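Local atomic coordinates of type IV secretion system protein VirB11 (Brucella suis, PDB entry 2GZA), a protein that binds and hydrolyses ATP as a hexameric ATPase of the VirB type IV secretion system. Residues V321-V326 against N348-L353. Sequence-based numbering, arbitrary orientation.
Sequences VVDVVV and NTKRAL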
ATOM      1  N   VAL C 321     -15.594 -19.123  -9.764  1.00 33.60           N
ATOM      2  CA  VAL C 321     -15.469 -19.333 -11.194  1.00 33.46           C
ATOM      3  C   VAL C 321     -15.082 -20.776 -11.535  1.00 33.42           C
ATOM      4  O   VAL C 321     -15.549 -21.327 -12.529  1.00 33.68           O
ATOM      5  CB  VAL C 321     -14.451 -18.320 -11.764  1.00 33.30           C
ATOM      6  CG1 VAL C 321     -13.724 -18.865 -12.980  1.00 33.80           C
ATOM      7  CG2 VAL C 321     -15.145 -17.017 -12.068  1.00 33.50           C
ATOM      8  N   VAL C 322     -14.239 -21.386 -10.711  1.00 33.27           N
ATOM      9  CA  VAL C 322     -13.714 -22.726 -10.993  1.00 33.27           C
ATOM     10  C   VAL C 322     -14.500 -23.775 -10.232  1.00 33.23           C
ATOM     11  O   VAL C 322     -14.470 -23.805  -9.005  1.00 33.34           O
ATOM     12  CB  VAL C 322     -12.188 -22.858 -10.652  1.00 33.23           C
ATOM     13  CG1 VAL C 322     -11.710 -24.287 -10.862  1.00 33.25           C
ATOM     14  CG2 VAL C 322     -11.354 -21.905 -11.498  1.00 32.65           C
ATOM     15  N   ASP C 323     -15.191 -24.638 -10.966  1.00 33.17           N
ATOM     16  CA  ASP C 323     -16.074 -25.631 -10.365  1.00 33.15           C
ATOM     17  C   ASP C 323     -15.327 -26.904  -9.993  1.00 33.31           C
ATOM     18  O   ASP C 323     -15.484 -27.420  -8.885  1.00 33.32           O
ATOM     19  CB  ASP C 323     -17.235 -25.957 -11.298  1.00 33.15           C
ATOM     20  CG  ASP C 323     -18.161 -24.782 -11.502  1.00 33.50           C
ATOM     21  OD1 ASP C 323     -18.614 -24.213 -10.487  1.00 33.29           O
ATOM     22  OD2 ASP C 323     -18.431 -24.430 -12.676  1.00 33.50           O
ATOM     23  N   VAL C 324     -14.521 -27.412 -10.922  1.00 33.18           N
ATOM     24  CA  VAL C 324     -13.842 -28.683 -10.733  1.00 32.99           C
ATOM     25  C   VAL C 324     -12.359 -28.551 -11.060  1.00 33.28           C
ATOM     26  O   VAL C 324     -11.983 -27.896 -12.024  1.00 33.36           O
ATOM     27  CB  VAL C 324     -14.481 -29.804 -11.602  1.00 33.01           C
ATOM     28  CG1 VAL C 324     -13.759 -31.130 -11.409  1.00 32.43           C
ATOM     29  CG2 VAL C 324     -15.964 -29.962 -11.290  1.00 32.28           C
ATOM     30  N   VAL C 325     -11.517 -29.162 -10.232  1.00 33.49           N
ATOM     31  CA  VAL C 325     -10.100 -29.320 -10.542  1.00 33.77           C
ATOM     32  C   VAL C 325      -9.768 -30.810 -10.532  1.00 34.31           C
ATOM     33  O   VAL C 325      -9.929 -31.480  -9.508  1.00 34.31           O
ATOM     34  CB  VAL C 325      -9.166 -28.580  -9.527  1.00 33.86           C
ATOM     35  CG1 VAL C 325      -7.689 -28.801  -9.880  1.00 33.20           C
ATOM     36  CG2 VAL C 325      -9.474 -27.095  -9.466  1.00 33.62           C
ATOM     37  N   VAL C 326      -9.320 -31.325 -11.673  1.00 34.79           N
ATOM     38  CA  VAL C 326      -8.896 -32.720 -11.779  1.00 35.44           C
ATOM     39  C   VAL C 326      -7.382 -32.777 -11.819  1.00 35.97           C
ATOM     40  O   VAL C 326      -6.768 -32.210 -12.717  1.00 35.87           O
ATOM     41  CB  VAL C 326      -9.411 -33.395 -13.062  1.00 35.59           C
ATOM     42  CG1 VAL C 326      -9.351 -34.916 -12.917  1.00 35.29           C
ATOM     43  CG2 VAL C 326     -10.819 -32.931 -13.407  1.00 35.61           C
ATOM     44  N   ASN C 348     -20.610 -26.039  -2.301  1.00 44.67           N
ATOM     45  CA  ASN C 348     -20.961 -25.505  -0.998  1.00 45.61           C
ATOM     46  C   ASN C 348     -20.134 -24.289  -0.589  1.00 46.22           C
ATOM     47  O   ASN C 348     -20.609 -23.454   0.168  1.00 46.60           O
ATOM     48  CB  ASN C 348     -20.839 -26.599   0.073  1.00 45.50           C
ATOM     49  CG  ASN C 348     -22.118 -27.419   0.224  1.00 45.34           C
ATOM     50  OD1 ASN C 348     -23.154 -26.904   0.637  1.00 45.20           O
ATOM     51  ND2 ASN C 348     -22.038 -28.702  -0.092  1.00 44.88           N
ATOM     52  N   THR C 349     -18.898 -24.187  -1.069  1.00 46.67           N
ATOM     53  CA  THR C 349     -18.093 -23.015  -0.750  1.00 47.04           C
ATOM     54  C   THR C 349     -18.337 -21.951  -1.800  1.00 47.12           C
ATOM     55  O   THR C 349     -18.431 -20.769  -1.483  1.00 47.38           O
ATOM     56  CB  THR C 349     -16.580 -23.369  -0.556  1.00 46.92           C
ATOM     57  OG1 THR C 349     -16.451 -24.377   0.451  1.00 46.97           O
ATOM     58  CG2 THR C 349     -15.768 -22.154  -0.110  1.00 46.56           C
ATOM     59  N   LYS C 350     -18.442 -22.382  -3.045  1.00 46.37           N
ATOM     60  CA  LYS C 350     -18.949 -21.503  -4.071  1.00 46.04           C
ATOM     61  C   LYS C 350     -20.217 -20.841  -3.501  1.00 46.26           C
ATOM     62  O   LYS C 350     -20.350 -19.626  -3.536  1.00 46.31           O
ATOM     63  CB  LYS C 350     -19.243 -22.292  -5.346  1.00 45.60           C
ATOM     64  CG  LYS C 350     -19.634 -21.439  -6.514  1.00 43.62           C
ATOM     65  CD  LYS C 350     -19.718 -22.265  -7.760  1.00 40.93           C
ATOM     66  CE  LYS C 350     -20.423 -21.497  -8.844  1.00 39.89           C
ATOM     67  NZ  LYS C 350     -20.019 -21.976 -10.171  1.00 37.66           N
ATOM     68  N   ARG C 351     -21.101 -21.644  -2.918  1.00 46.70           N
ATOM     69  CA  ARG C 351     -22.387 -21.174  -2.394  1.00 46.95           C
ATOM     70  C   ARG C 351     -22.219 -20.167  -1.269  1.00 47.02           C
ATOM     71  O   ARG C 351     -22.565 -18.995  -1.428  1.00 46.99           O
ATOM     72  CB  ARG C 351     -23.233 -22.350  -1.914  1.00 47.10           C
ATOM     73  CG  ARG C 351     -24.722 -22.062  -1.870  1.00 47.96           C
ATOM     74  CD  ARG C 351     -25.352 -22.202  -3.244  1.00 49.46           C
ATOM     75  NE  ARG C 351     -26.315 -21.134  -3.494  1.00 50.88           N
ATOM     76  CZ  ARG C 351     -26.108 -20.102  -4.306  1.00 51.47           C
ATOM     77  NH1 ARG C 351     -24.973 -19.989  -4.984  1.00 50.99           N
ATOM     78  NH2 ARG C 351     -27.055 -19.182  -4.448  1.00 52.50           N
ATOM     79  N   ALA C 352     -21.689 -20.634  -0.141  1.00 47.16           N
ATOM     80  CA  ALA C 352     -21.467 -19.784   1.021  1.00 47.36           C
ATOM     81  C   ALA C 352     -20.897 -18.432   0.593  1.00 47.64           C
ATOM     82  O   ALA C 352     -21.527 -17.393   0.811  1.00 47.70           O
ATOM     83  CB  ALA C 352     -20.555 -20.479   2.024  1.00 47.25           C
ATOM     84  N   LEU C 353     -19.731 -18.473  -0.055  1.00 47.85           N
ATOM     85  CA  LEU C 353     -19.045 -17.298  -0.597  1.00 48.02           C
ATOM     86  C   LEU C 353     -19.943 -16.352  -1.394  1.00 48.36           C
ATOM     87  O   LEU C 353     -20.003 -15.163  -1.099  1.00 48.26           O
ATOM     88  CB  LEU C 353     -17.870 -17.738  -1.471  1.00 47.81           C
ATOM     89  CG  LEU C 353     -16.440 -17.819  -0.930  1.00 47.90           C
ATOM     90  CD1 LEU C 353     -16.340 -18.216   0.542  1.00 47.97           C
ATOM     91  CD2 LEU C 353     -15.641 -18.773  -1.799  1.00 47.52           C
TER
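Lys350 reaches from helix 347-355 to Asp323, and a single salt bridge joins the two segments: NZ of Lys350 lies 2.7 Å from OD1 of Asp323 and donates a hydrogen bond to it. The setting is the P-loop ATPase domain of this GSP E family protein. Asp323 sits in the short turn between helix 311-321 and strand 324-331, an inner strand of the mixed sheet, while Lys350 belongs to the C-terminal helix that follows strand 339-345. OD1 accepts through its syn lone pair, on the side of OD2, yet the bond is one-sided, since OD2 of Asp323 stays 3.8 Å from the same NZ.

The span is long, with the CA atoms of Asp323 and Lys350 8.1 Å apart, and the lysine covers most of it. Its CG stands anti to the backbone N (chi1 -174°) and the chain runs on extended, which carries the ammonium out to the buried carboxylate and brings CD within 3.5 Å of Asp323 OD1.

The other oxygen is held by the chain entering strand 178-182. OD2 accepts a hydrogen bond from the backbone N of Val177, and Arg176 makes a weak, long ion pair with it. Next to it, the backbone of Val324 bonds to Val177 and Val179, where strand 324-331 begins to pair alongside strand 178-182. The carboxylate thus links the C-terminal helix to the residue leading into strand 178-182, with Asp323 CG turned beside its own backbone N (chi1 -66°).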